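Local coordinates for esterase A (Caulobacter crescentus, PDB 5GKV), which probably hydrolyses ester substrates, as a penicillin-binding-protein homologue of the serine beta-lactamase family, at residues A[39-44]-A[361-366]; A[46-51]-A[355-360]; A[60-65]-A[217-222]; A[142-147]-A[174-179]; A[275-280]-A[346-351]. All blocks are in the same frame, centred on the assembly; numbering follows the deposited sequence.

Four of the five contacts are buried; interaction 3 lies at the surface. Interactions 1 and 2 join the same two antiparallel strands, 42-49 and 356-362, with centres about 19 Å apart: interaction 2 is mostly backbone pairing, while in interaction 1 the pairing gives way to an asparagine amide and a water. Interaction 5, its centre about 6 Å from that of interaction 2, packs helix 270-281 on the next strand through apolar groups. Interaction 3 ties two loops beside interaction 1 with charged side chains and waters. Interaction 4 stands apart, its nearest atoms about 11 Å from interaction 5, and builds an aromatic cluster among helices on the far side of the chain's centre from interactions 2 and 5.

Interaction 1. Residues A[39-44]-A[361-366]; sequences GELGAR and VMNKQG
Leu41 lies across the side-chain amide of Asn363 at about a right angle, just where strands 42-49 and 356-362 stop pairing regularly. Followed outward, Leu41 CB sits 3.2 Å from Asn363 OD1. Its CG lies beside the amide, 3.6 Å from OD1 and 3.7 Å from ND2 of Asn363, and its CD2 reaches ND2 at 3.3 Å. With Leu41 CG trans to the backbone N (chi1 178°), the branch is carried to the amide, and Met222 packs against the same side chain. The amide is fixed by polar bonds: Asn363 OD1 accepts Gly42 N at 2.7 Å through a lone pair in its carbonyl plane, while Asn363 ND2 bonds to the carbonyl oxygens of Phe61 and Asp220. Asn363 N returns a longer bond to Gly42 O. The extended chain of Lys364 runs past Leu41 and Glu40, its CD 3.7 Å from Glu40 C and near Gly39 O. Farther along, Arg44 and Val361 form a hydrogen-bonded antiparallel pair, with Arg44 N 2.9 Å from Val361 O. A water accepts the N-H groups of Leu41 and Lys364 and lies 2.7 Å from Glu40 OE1. The carboxylate of Glu40 is held by Tyr360 and Arg374. An amide and a water thus take over where regular strand pairing ends: Asn363 OD1 acts as a backbone acceptor would, and its ND2 ties the strand end to two loops.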
# COMPACT_ATOMS: atom_id res chain seq x y z
N GLY A 39 10.40 -16.62 -13.54
CA GLY A 39 9.31 -15.75 -13.14
C GLY A 39 9.64 -14.75 -12.05
O GLY A 39 8.84 -13.83 -11.79
N GLU A 40 10.80 -14.89 -11.41
CA GLU A 40 11.14 -14.10 -10.24
C GLU A 40 12.59 -13.64 -10.32
O GLU A 40 13.39 -14.19 -11.09
CB GLU A 40 10.97 -14.92 -8.94
CG GLU A 40 9.54 -15.36 -8.64
CD GLU A 40 8.67 -14.25 -8.05
OE1 GLU A 40 8.93 -13.05 -8.30
OE2 GLU A 40 7.70 -14.59 -7.33
N LEU A 41 12.91 -12.66 -9.48
CA LEU A 41 14.29 -12.43 -9.05
C LEU A 41 14.40 -12.96 -7.62
O LEU A 41 14.94 -14.04 -7.39
CB LEU A 41 14.67 -10.96 -9.15
CG LEU A 41 16.09 -10.58 -8.69
CD1 LEU A 41 17.14 -11.42 -9.46
CD2 LEU A 41 16.34 -9.09 -8.88
N GLY A 42 13.85 -12.22 -6.65
CA GLY A 42 13.67 -12.74 -5.31
C GLY A 42 12.30 -12.39 -4.78
O GLY A 42 11.65 -11.44 -5.25
N ALA A 43 11.84 -13.16 -3.79
CA ALA A 43 10.50 -12.93 -3.27
C ALA A 43 10.36 -13.56 -1.89
O ALA A 43 11.07 -14.51 -1.52
CB ALA A 43 9.43 -13.49 -4.22
N ARG A 44 9.39 -13.04 -1.15
CA ARG A 44 9.02 -13.62 0.14
C ARG A 44 7.50 -13.56 0.26
O ARG A 44 6.87 -12.55 -0.12
CB ARG A 44 9.70 -12.86 1.29
CG ARG A 44 9.60 -13.56 2.66
CD ARG A 44 10.41 -12.79 3.69
NE ARG A 44 10.52 -13.48 4.98
CZ ARG A 44 11.21 -12.98 6.00
NH1 ARG A 44 11.80 -11.79 5.88
NH2 ARG A 44 11.29 -13.63 7.14
N VAL A 361 5.91 -9.96 -1.30
CA VAL A 361 6.86 -8.88 -1.50
C VAL A 361 7.97 -9.40 -2.40
O VAL A 361 8.61 -10.41 -2.08
CB VAL A 361 7.43 -8.37 -0.16
CG1 VAL A 361 8.49 -7.29 -0.42
CG2 VAL A 361 6.28 -7.82 0.74
N MET A 362 8.19 -8.74 -3.53
CA MET A 362 9.15 -9.26 -4.50
C MET A 362 9.89 -8.09 -5.13
O MET A 362 9.49 -6.94 -5.00
CB MET A 362 8.47 -10.11 -5.59
CG MET A 362 7.76 -9.29 -6.70
SD MET A 362 6.51 -8.05 -6.19
CE MET A 362 7.10 -6.64 -7.12
N ASN A 363 10.98 -8.40 -5.85
CA ASN A 363 11.73 -7.32 -6.48
C ASN A 363 11.77 -7.38 -8.00
O ASN A 363 12.22 -6.41 -8.62
CB ASN A 363 13.17 -7.24 -5.92
CG ASN A 363 13.97 -8.52 -6.12
OD1 ASN A 363 13.43 -9.55 -6.52
ND2 ASN A 363 15.26 -8.46 -5.80
N LYS A 364 11.28 -8.44 -8.63
CA LYS A 364 11.06 -8.43 -10.07
C LYS A 364 9.67 -7.84 -10.36
O LYS A 364 8.65 -8.44 -10.01
CB LYS A 364 11.22 -9.82 -10.68
CG LYS A 364 10.99 -9.84 -12.20
CD LYS A 364 11.26 -11.22 -12.77
CE LYS A 364 10.91 -11.31 -14.26
NZ LYS A 364 11.78 -10.39 -15.07
N GLN A 365 9.65 -6.67 -10.99
CA GLN A 365 8.40 -5.96 -11.23
C GLN A 365 7.70 -6.51 -12.46
O GLN A 365 8.31 -6.61 -13.53
CB GLN A 365 8.68 -4.47 -11.38
CG GLN A 365 9.34 -3.89 -10.14
CD GLN A 365 9.53 -2.37 -10.21
OE1 GLN A 365 9.87 -1.82 -11.25
NE2 GLN A 365 9.29 -1.70 -9.10
N GLY A 366 6.43 -6.87 -12.32
CA GLY A 366 5.59 -7.22 -13.45
C GLY A 366 4.89 -5.99 -13.99
O GLY A 366 5.17 -4.85 -13.60
O HOH W 1 10.87 -11.28 -7.84

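Interaction 2. Residues A[46-51]-A[355-360]; sequences AFAIEG and GVSGAY
Antiparallel pairing of strands 42-49 and 356-362 in the central sheet of the beta-lactamase fold brings Ala46 against Ala359 and Ala48 against Ser357, with Gly355 and Val356 forming a G1 bulge opposite Asp351 at the strand's start. The short strand axes run 169° apart and approach to 4.6 Å. Both hydrogen-bonded pairs are complete; Ala48 N reaches Ser357 O at 2.8 Å, and Ala46 N reaches Ala359 O at 3.1 Å. Glu50 N gives a straight bond to Gly355 O, 2.7 Å long. Phe47 is paired with Gly358, which has no side chain, and its CG stands trans to its backbone N, which carries the ring obliquely across to Val356: CD1 of Phe47 is 3.4 Å from Ser357 O and CZ is 3.6 Å from Val356 CB. Ile49 and Val356 extend side by side. On the other face Ala48 CB touches Ser357 OG at 3.3 Å; that hydroxyl bonds to Ala274 O and accepts a hydrogen bond from a water that also accepts Gly51 N-H. The face with Phe47 and Val356 meets helix 373-384, whereas Ala46, Ser357 and Ala359 lie against helix 270-281, placing the strand pair between two helices.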
# COMPACT_ATOMS: atom_id res chain seq x y z
N ALA A 46 4.33 -14.43 3.02
CA ALA A 46 3.99 -14.73 4.40
C ALA A 46 2.47 -14.79 4.53
O ALA A 46 1.76 -13.97 3.95
CB ALA A 46 4.57 -13.68 5.36
N PHE A 47 2.00 -15.76 5.32
CA PHE A 47 0.58 -15.96 5.55
C PHE A 47 0.37 -16.13 7.05
O PHE A 47 1.15 -16.82 7.71
CB PHE A 47 0.07 -17.19 4.77
CG PHE A 47 -1.41 -17.35 4.78
CD1 PHE A 47 -2.21 -16.55 3.97
CD2 PHE A 47 -2.02 -18.32 5.56
CE1 PHE A 47 -3.59 -16.70 3.96
CE2 PHE A 47 -3.40 -18.49 5.55
CZ PHE A 47 -4.18 -17.67 4.76
N ALA A 48 -0.66 -15.47 7.58
CA ALA A 48 -0.86 -15.39 9.02
C ALA A 48 -2.29 -15.76 9.37
O ALA A 48 -3.23 -15.46 8.64
CB ALA A 48 -0.54 -13.98 9.56
N ILE A 49 -2.43 -16.42 10.52
CA ILE A 49 -3.73 -16.81 11.06
C ILE A 49 -3.83 -16.16 12.42
O ILE A 49 -2.98 -16.40 13.29
CB ILE A 49 -3.88 -18.33 11.17
CG1 ILE A 49 -3.85 -18.97 9.78
CG2 ILE A 49 -5.17 -18.68 11.90
CD1 ILE A 49 -3.79 -20.49 9.82
N GLU A 50 -4.86 -15.33 12.60
CA GLU A 50 -5.06 -14.57 13.84
C GLU A 50 -3.78 -13.87 14.26
O GLU A 50 -3.37 -13.92 15.42
CB GLU A 50 -5.61 -15.48 14.94
CG GLU A 50 -6.89 -16.16 14.48
CD GLU A 50 -7.47 -17.11 15.49
OE1 GLU A 50 -6.72 -17.59 16.37
OE2 GLU A 50 -8.69 -17.39 15.40
N GLY A 51 -3.13 -13.21 13.30
CA GLY A 51 -1.95 -12.42 13.57
C GLY A 51 -0.65 -13.18 13.69
O GLY A 51 0.41 -12.55 13.80
N GLY A 355 -10.17 -14.45 9.61
CA GLY A 355 -9.08 -14.27 10.55
C GLY A 355 -7.68 -14.40 9.97
O GLY A 355 -6.73 -14.59 10.73
N VAL A 356 -7.52 -14.29 8.65
CA VAL A 356 -6.22 -14.52 8.03
C VAL A 356 -5.72 -13.22 7.40
O VAL A 356 -6.47 -12.27 7.18
CB VAL A 356 -6.25 -15.66 6.99
CG1 VAL A 356 -6.81 -16.93 7.62
CG2 VAL A 356 -7.08 -15.26 5.78
N SER A 357 -4.42 -13.20 7.11
CA SER A 357 -3.79 -12.06 6.44
C SER A 357 -2.58 -12.58 5.69
O SER A 357 -2.11 -13.70 5.91
CB SER A 357 -3.36 -10.98 7.45
OG SER A 357 -2.44 -11.56 8.36
N GLY A 358 -2.04 -11.74 4.81
CA GLY A 358 -0.84 -12.16 4.09
C GLY A 358 -0.19 -11.01 3.36
O GLY A 358 -0.74 -9.91 3.25
N ALA A 359 1.02 -11.28 2.86
CA ALA A 359 1.70 -10.30 2.02
C ALA A 359 2.64 -11.02 1.08
O ALA A 359 3.27 -12.01 1.45
CB ALA A 359 2.48 -9.28 2.88
N TYR A 360 2.72 -10.51 -0.14
CA TYR A 360 3.69 -10.96 -1.14
C TYR A 360 4.60 -9.78 -1.46
O TYR A 360 4.11 -8.71 -1.84
CB TYR A 360 2.96 -11.45 -2.39
CG TYR A 360 3.84 -11.69 -3.60
CD1 TYR A 360 4.63 -12.84 -3.69
CD2 TYR A 360 3.85 -10.79 -4.65
CE1 TYR A 360 5.43 -13.07 -4.80
CE2 TYR A 360 4.63 -11.01 -5.75
CZ TYR A 360 5.42 -12.14 -5.83
OH TYR A 360 6.21 -12.35 -6.95
O HOH W 2 -3.75 -13.01 10.52

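Interaction 3. Residues A[60-65]-A[217-222]; sequences GFADRK and RVADLM
Arg64 and Asp220 tie two loops together through three kinds of interaction: hydrogen bonds, flat-group packing and bridging waters. Of the hydrogen bonds, Arg64 N to Asp220 OD2 is short and straight, 2.9 Å with 166° at the hydrogen, and uses the anti lone pair of the carboxylate oxygen. The tip of Arg64 makes the second: NH1 donates to Leu221 O at 2.6 Å, the acceptor lying in the guanidinium plane. A third, Asp220 N to Ala62 O, is weak because its angle at the hydrogen is only 124°.

Packing comes next. The guanidinium of Arg64 and the carboxylate of Asp220 are stacked with planes 10° apart, and Asp220 CB lies over one guanidinium face, 3.6 Å from NH1 of Arg64. A bend at chi3 of Arg64 folds the head back over Asp220 while its edge meets Leu221 O. The opposite charges probably attract, but no N-H points at Asp220 OD2, 4.1 Å from Arg64 NH2, so there is no salt bridge. Asp63 and Ala62 contribute smaller touches, Ala62 CB being 4.3 Å from Ala219 CB.

Two waters bridge the loops. One donates to Asp220 OD2 at 2.7 Å and accepts a weak bond from Lys65 N; another accepts Leu221 N, with a weak bond from Arg64 NH1. Asp63 turns its carboxylate to the backbone N atoms of Gln67 and Val68 in its own loop.

The first loop follows strand 52-60. The second is backed by strand 76-77, where Thr76 touches Ala219 and Leu221, and both loops lie beside Asn363 at the end of strand 356-362.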
# COMPACT_ATOMS: atom_id res chain seq x y z
N GLY A 60 15.18 -17.16 -4.21
CA GLY A 60 15.88 -16.30 -5.16
C GLY A 60 16.80 -15.27 -4.52
O GLY A 60 17.40 -15.50 -3.46
N PHE A 61 16.89 -14.09 -5.16
CA PHE A 61 18.01 -13.18 -4.94
C PHE A 61 17.57 -11.75 -4.67
O PHE A 61 16.58 -11.27 -5.22
CB PHE A 61 18.95 -13.21 -6.16
CG PHE A 61 19.39 -14.60 -6.49
CD1 PHE A 61 18.67 -15.38 -7.40
CD2 PHE A 61 20.47 -15.16 -5.82
CE1 PHE A 61 19.06 -16.69 -7.67
CE2 PHE A 61 20.86 -16.49 -6.10
CZ PHE A 61 20.14 -17.24 -7.02
N ALA A 62 18.34 -11.09 -3.80
CA ALA A 62 18.10 -9.69 -3.48
C ALA A 62 18.68 -8.76 -4.53
O ALA A 62 18.18 -7.65 -4.71
CB ALA A 62 18.71 -9.36 -2.11
N ASP A 63 19.70 -9.21 -5.26
CA ASP A 63 20.47 -8.36 -6.16
C ASP A 63 20.28 -8.78 -7.63
O ASP A 63 20.03 -9.95 -7.93
CB ASP A 63 21.96 -8.40 -5.80
CG ASP A 63 22.58 -9.79 -6.01
OD1 ASP A 63 21.94 -10.81 -5.65
OD2 ASP A 63 23.71 -9.86 -6.54
N ARG A 64 20.41 -7.80 -8.54
CA ARG A 64 20.26 -8.10 -9.96
C ARG A 64 21.33 -9.07 -10.46
O ARG A 64 21.08 -9.81 -11.41
CB ARG A 64 20.26 -6.82 -10.80
CG ARG A 64 18.89 -6.10 -10.84
CD ARG A 64 18.93 -4.79 -11.65
NE ARG A 64 19.93 -3.87 -11.12
CZ ARG A 64 19.66 -2.87 -10.29
NH1 ARG A 64 18.41 -2.67 -9.89
NH2 ARG A 64 20.62 -2.07 -9.86
N LYS A 65 22.50 -9.10 -9.83
CA LYS A 65 23.57 -10.02 -10.22
C LYS A 65 23.33 -11.46 -9.76
O LYS A 65 24.08 -12.36 -10.16
CB LYS A 65 24.92 -9.55 -9.67
CG LYS A 65 25.49 -8.32 -10.35
CD LYS A 65 26.92 -8.07 -9.89
CE LYS A 65 27.22 -6.60 -9.71
NZ LYS A 65 28.61 -6.42 -9.16
N ARG A 217 20.64 -3.46 3.13
CA ARG A 217 19.83 -4.67 3.01
C ARG A 217 18.59 -4.46 2.15
O ARG A 217 17.69 -5.32 2.15
CB ARG A 217 19.45 -5.19 4.40
CG ARG A 217 18.54 -4.29 5.24
CD ARG A 217 18.66 -4.67 6.73
NE ARG A 217 17.79 -3.88 7.60
CZ ARG A 217 16.56 -4.24 7.95
NH1 ARG A 217 16.04 -5.37 7.49
NH2 ARG A 217 15.84 -3.47 8.76
N VAL A 218 18.52 -3.36 1.42
CA VAL A 218 17.42 -3.10 0.50
C VAL A 218 17.69 -3.81 -0.82
O VAL A 218 18.78 -3.66 -1.41
CB VAL A 218 17.23 -1.59 0.29
CG1 VAL A 218 16.25 -1.33 -0.87
CG2 VAL A 218 16.72 -0.96 1.56
N ALA A 219 16.71 -4.56 -1.31
CA ALA A 219 16.88 -5.33 -2.54
C ALA A 219 16.97 -4.41 -3.75
O ALA A 219 16.32 -3.37 -3.80
CB ALA A 219 15.69 -6.29 -2.72
N ASP A 220 17.79 -4.81 -4.72
CA ASP A 220 17.68 -4.25 -6.07
C ASP A 220 16.30 -4.51 -6.64
O ASP A 220 15.70 -5.56 -6.41
CB ASP A 220 18.68 -4.89 -7.04
CG ASP A 220 20.12 -4.58 -6.73
OD1 ASP A 220 20.39 -3.64 -5.96
OD2 ASP A 220 20.98 -5.29 -7.29
N LEU A 221 15.84 -3.60 -7.48
CA LEU A 221 14.64 -3.81 -8.26
C LEU A 221 14.99 -4.11 -9.71
O LEU A 221 16.00 -3.63 -10.24
CB LEU A 221 13.74 -2.57 -8.19
CG LEU A 221 13.26 -2.21 -6.78
CD1 LEU A 221 12.54 -0.88 -6.81
CD2 LEU A 221 12.33 -3.31 -6.29
N MET A 222 14.17 -4.94 -10.33
CA MET A 222 14.21 -5.15 -11.77
C MET A 222 12.95 -4.54 -12.34
O MET A 222 11.84 -4.96 -12.00
CB MET A 222 14.32 -6.62 -12.11
CG MET A 222 14.55 -6.87 -13.58
SD MET A 222 14.66 -8.64 -13.92
CE MET A 222 14.68 -9.28 -12.25
O HOH W 3 17.04 -0.70 -7.56
O HOH W 4 23.32 -6.13 -8.43

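Interaction 4. Residues A[142-147]-A[174-179]; sequences AIWFDW and YGYLAG
The indole of Trp147 carries Tyr176 over one face, CD2 of Tyr176 lying 3.5 Å from CE3 of Trp147 and offset toward the rim, while Gly179 meets its edge in the ring plane. Trp147 CG is trans to the backbone N (chi1 -174°), which takes the indole across to both residues. Trp144 is approached differently: Tyr176 CE1 comes to its edge, 3.4 Å from CE3 of Trp144, and Ile143 CG2 lies over the rim of one face. The Tyr176 ring therefore lies between two indoles and meets both obliquely, with planes 42° from Trp144 and 34° from Trp147. Glycine at 179 keeps the backbone bare where Trp147 CZ2 reaches Gly179 C at 3.7 Å. Tyr176 OH donates to Trp144 O over 2.6 Å, arriving from the side of the carbonyl. The indole nitrogens are bonded elsewhere, Trp144 NE1 to Trp245 O and Trp147 NE1 to Glu180 OE1. This aromatic cluster joins the turn leading into helix 147-156, whose Thr150 and Leu154 also touch Tyr176, to helix 173-186. The carbonyl of the 3-10 turn at Trp144 is satisfied by a phenol, and that bond probably helps set how far the ring reaches between the two tryptophans.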
# COMPACT_ATOMS: atom_id res chain seq x y z
N ALA A 142 11.04 17.39 -9.23
CA ALA A 142 11.58 17.20 -7.89
C ALA A 142 10.68 17.77 -6.80
O ALA A 142 11.07 17.74 -5.62
CB ALA A 142 12.98 17.84 -7.79
N ILE A 143 9.50 18.28 -7.16
CA ILE A 143 8.61 18.85 -6.15
C ILE A 143 8.29 17.82 -5.08
O ILE A 143 8.15 18.17 -3.90
CB ILE A 143 7.31 19.40 -6.80
CG1 ILE A 143 6.50 20.19 -5.77
CG2 ILE A 143 6.48 18.27 -7.38
CD1 ILE A 143 5.26 20.86 -6.34
N TRP A 144 8.22 16.54 -5.46
CA TRP A 144 7.83 15.48 -4.54
C TRP A 144 8.79 15.37 -3.35
O TRP A 144 8.39 14.89 -2.29
CB TRP A 144 7.75 14.15 -5.29
CG TRP A 144 6.88 14.16 -6.54
CD1 TRP A 144 7.30 14.09 -7.84
CD2 TRP A 144 5.44 14.23 -6.59
NE1 TRP A 144 6.22 14.11 -8.70
CE2 TRP A 144 5.07 14.20 -7.95
CE3 TRP A 144 4.44 14.32 -5.61
CZ2 TRP A 144 3.73 14.25 -8.36
CZ3 TRP A 144 3.11 14.38 -6.02
CH2 TRP A 144 2.77 14.34 -7.39
N PHE A 145 10.04 15.81 -3.51
CA PHE A 145 11.00 15.80 -2.40
C PHE A 145 10.87 17.00 -1.48
O PHE A 145 11.61 17.09 -0.50
CB PHE A 145 12.43 15.72 -2.95
CG PHE A 145 12.72 14.44 -3.65
CD1 PHE A 145 13.04 13.30 -2.93
CD2 PHE A 145 12.67 14.36 -5.04
CE1 PHE A 145 13.31 12.11 -3.58
CE2 PHE A 145 12.94 13.17 -5.69
CZ PHE A 145 13.26 12.04 -4.96
N ASP A 146 9.94 17.91 -1.76
CA ASP A 146 9.67 19.08 -0.93
C ASP A 146 8.24 18.92 -0.42
O ASP A 146 7.30 19.35 -1.08
CB ASP A 146 9.85 20.37 -1.74
CG ASP A 146 9.59 21.62 -0.92
OD1 ASP A 146 8.94 21.56 0.14
OD2 ASP A 146 10.03 22.70 -1.37
N TRP A 147 8.10 18.30 0.76
CA TRP A 147 6.79 18.01 1.33
C TRP A 147 5.88 19.23 1.29
O TRP A 147 4.74 19.16 0.81
CB TRP A 147 6.92 17.50 2.76
CG TRP A 147 5.61 17.07 3.32
CD1 TRP A 147 4.72 17.84 4.03
CD2 TRP A 147 5.01 15.78 3.19
NE1 TRP A 147 3.61 17.09 4.36
CE2 TRP A 147 3.77 15.82 3.85
CE3 TRP A 147 5.42 14.59 2.58
CZ2 TRP A 147 2.92 14.72 3.90
CZ3 TRP A 147 4.58 13.49 2.64
CH2 TRP A 147 3.34 13.56 3.30
N TYR A 174 -1.88 10.86 -3.20
CA TYR A 174 -2.58 10.32 -2.04
C TYR A 174 -1.71 10.35 -0.79
O TYR A 174 -2.21 10.58 0.31
CB TYR A 174 -3.03 8.88 -2.32
CG TYR A 174 -3.42 8.00 -1.13
CD1 TYR A 174 -2.45 7.35 -0.37
CD2 TYR A 174 -4.77 7.73 -0.85
CE1 TYR A 174 -2.80 6.50 0.67
CE2 TYR A 174 -5.13 6.88 0.20
CZ TYR A 174 -4.12 6.25 0.95
OH TYR A 174 -4.43 5.39 2.00
N GLY A 175 -0.41 10.07 -0.94
CA GLY A 175 0.45 10.00 0.23
C GLY A 175 0.62 11.34 0.90
O GLY A 175 0.78 11.42 2.12
N TYR A 176 0.57 12.42 0.11
CA TYR A 176 0.65 13.76 0.66
C TYR A 176 -0.68 14.19 1.25
O TYR A 176 -0.71 14.85 2.30
CB TYR A 176 1.13 14.73 -0.42
CG TYR A 176 2.50 14.37 -0.96
CD1 TYR A 176 2.65 13.41 -1.98
CD2 TYR A 176 3.66 14.97 -0.45
CE1 TYR A 176 3.89 13.08 -2.47
CE2 TYR A 176 4.92 14.64 -0.94
CZ TYR A 176 5.03 13.69 -1.95
OH TYR A 176 6.27 13.34 -2.44
N LEU A 177 -1.80 13.80 0.63
CA LEU A 177 -3.10 14.08 1.21
C LEU A 177 -3.25 13.39 2.57
O LEU A 177 -3.54 14.05 3.58
CB LEU A 177 -4.22 13.63 0.27
CG LEU A 177 -4.32 14.34 -1.09
CD1 LEU A 177 -5.55 13.82 -1.86
CD2 LEU A 177 -4.37 15.84 -0.89
N ALA A 178 -3.06 12.07 2.60
CA ALA A 178 -3.14 11.32 3.85
C ALA A 178 -2.08 11.79 4.84
O ALA A 178 -2.37 11.96 6.03
CB ALA A 178 -2.98 9.82 3.58
N GLY A 179 -0.85 12.01 4.36
CA GLY A 179 0.23 12.34 5.27
C GLY A 179 0.04 13.68 5.94
O GLY A 179 0.37 13.86 7.11

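Interaction 5. Residues A[275-280]-A[346-351]; sequences RLMGAL and SCAFAD
Met277 presses its CB onto the strand backbone at Phe349 O, 3.4 Å away, and spreads the rest of its side chain over two alanines. Met277 CG rests on Ala348 CB at 3.9 Å, and CE of Met277 curls back to Ala350 CB at 4.0 Å. Bends at chi2 (-55°) and chi3 (-78°) produce that curl, keeping the methyl beside the strand. Met277 O also touches Ala350 CB at 3.4 Å, and one turn on, Leu280 CB adds 4.2 Å to the same methyl. Ala350 therefore fits between the helix backbone and two apolar side chains.

The axes of helix 275-280 and strand 347-351 approach to 6.9 Å and cross at -24°, so the helix runs nearly along the strand. That is closer than the roughly 10 Å usual for a helix on a sheet, consistent with the small alanines facing it. In the next shell Met277 also touches Ser357 on the neighbouring strand, and Phe338 of strand 338-341 supports both Leu280 and Ala350. The strand is set by backbone pairing, Phe349 with Gly358 and Ala350 with Phe338, while the Phe349 ring turns to the other side of the sheet, against Ile379 and Tyr383 of helix 373-384. The two segments share no hydrogen bond, so close packing of methyl and methylene groups does the holding, with CB, CG and CE of Met277 making most of it.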
# COMPACT_ATOMS: atom_id res chain seq x y z
N ARG A 275 1.91 -9.54 9.59
CA ARG A 275 1.59 -9.34 10.99
C ARG A 275 0.75 -8.08 11.20
O ARG A 275 -0.23 -8.11 11.94
CB ARG A 275 2.89 -9.27 11.81
CG ARG A 275 3.67 -10.57 11.82
CD ARG A 275 4.97 -10.46 12.61
NE ARG A 275 4.72 -10.02 13.97
CZ ARG A 275 5.58 -9.32 14.71
NH1 ARG A 275 6.76 -8.98 14.22
NH2 ARG A 275 5.25 -8.95 15.95
N LEU A 276 1.11 -6.98 10.52
CA LEU A 276 0.36 -5.74 10.68
C LEU A 276 -1.07 -5.90 10.19
O LEU A 276 -2.03 -5.56 10.90
CB LEU A 276 1.07 -4.59 9.96
CG LEU A 276 0.38 -3.21 10.09
CD1 LEU A 276 0.35 -2.76 11.54
CD2 LEU A 276 1.09 -2.18 9.24
N MET A 277 -1.25 -6.41 8.96
CA MET A 277 -2.59 -6.68 8.47
C MET A 277 -3.28 -7.76 9.30
O MET A 277 -4.51 -7.75 9.42
CB MET A 277 -2.57 -7.08 7.00
CG MET A 277 -2.00 -6.03 6.05
SD MET A 277 -2.80 -4.41 6.15
CE MET A 277 -4.29 -4.78 5.21
N GLY A 278 -2.50 -8.68 9.88
CA GLY A 278 -3.08 -9.69 10.76
C GLY A 278 -3.81 -9.09 11.95
O GLY A 278 -4.85 -9.60 12.37
N ALA A 279 -3.29 -7.99 12.49
CA ALA A 279 -3.99 -7.31 13.57
C ALA A 279 -5.36 -6.83 13.12
O ALA A 279 -6.34 -6.94 13.87
CB ALA A 279 -3.15 -6.14 14.10
N LEU A 280 -5.46 -6.30 11.90
CA LEU A 280 -6.75 -5.90 11.34
C LEU A 280 -7.65 -7.10 11.04
O LEU A 280 -8.87 -6.93 10.94
CB LEU A 280 -6.55 -5.07 10.07
CG LEU A 280 -5.55 -3.91 10.17
CD1 LEU A 280 -5.56 -3.07 8.89
CD2 LEU A 280 -5.90 -3.04 11.38
N SER A 346 3.69 -6.40 -5.58
CA SER A 346 3.56 -6.63 -4.14
C SER A 346 2.12 -6.40 -3.67
O SER A 346 1.32 -5.72 -4.32
CB SER A 346 4.52 -5.73 -3.35
OG SER A 346 4.09 -4.37 -3.33
N CYS A 347 1.79 -6.97 -2.51
CA CYS A 347 0.48 -6.70 -1.93
C CYS A 347 0.49 -7.10 -0.46
O CYS A 347 1.35 -7.87 -0.01
CB CYS A 347 -0.64 -7.46 -2.67
SG CYS A 347 -0.64 -9.26 -2.32
N ALA A 348 -0.50 -6.59 0.27
CA ALA A 348 -0.77 -7.04 1.63
C ALA A 348 -2.27 -6.94 1.85
O ALA A 348 -2.91 -5.99 1.39
CB ALA A 348 -0.01 -6.21 2.66
N PHE A 349 -2.84 -7.94 2.54
CA PHE A 349 -4.29 -7.95 2.72
C PHE A 349 -4.65 -8.52 4.09
O PHE A 349 -3.87 -9.25 4.71
CB PHE A 349 -4.97 -8.78 1.63
CG PHE A 349 -4.74 -10.26 1.79
CD1 PHE A 349 -3.55 -10.84 1.35
CD2 PHE A 349 -5.68 -11.06 2.43
CE1 PHE A 349 -3.32 -12.21 1.53
CE2 PHE A 349 -5.45 -12.43 2.61
CZ PHE A 349 -4.29 -13.00 2.16
N ALA A 350 -5.88 -8.22 4.51
CA ALA A 350 -6.48 -8.75 5.72
C ALA A 350 -7.86 -9.30 5.40
O ALA A 350 -8.58 -8.74 4.57
CB ALA A 350 -6.62 -7.66 6.81
N ASP A 351 -8.22 -10.39 6.06
CA ASP A 351 -9.55 -11.00 5.92
C ASP A 351 -10.12 -11.15 7.32
O ASP A 351 -9.85 -12.14 8.01
CB ASP A 351 -9.46 -12.33 5.18
CG ASP A 351 -10.80 -13.02 5.03
OD1 ASP A 351 -11.83 -12.53 5.58
OD2 ASP A 351 -10.82 -14.08 4.36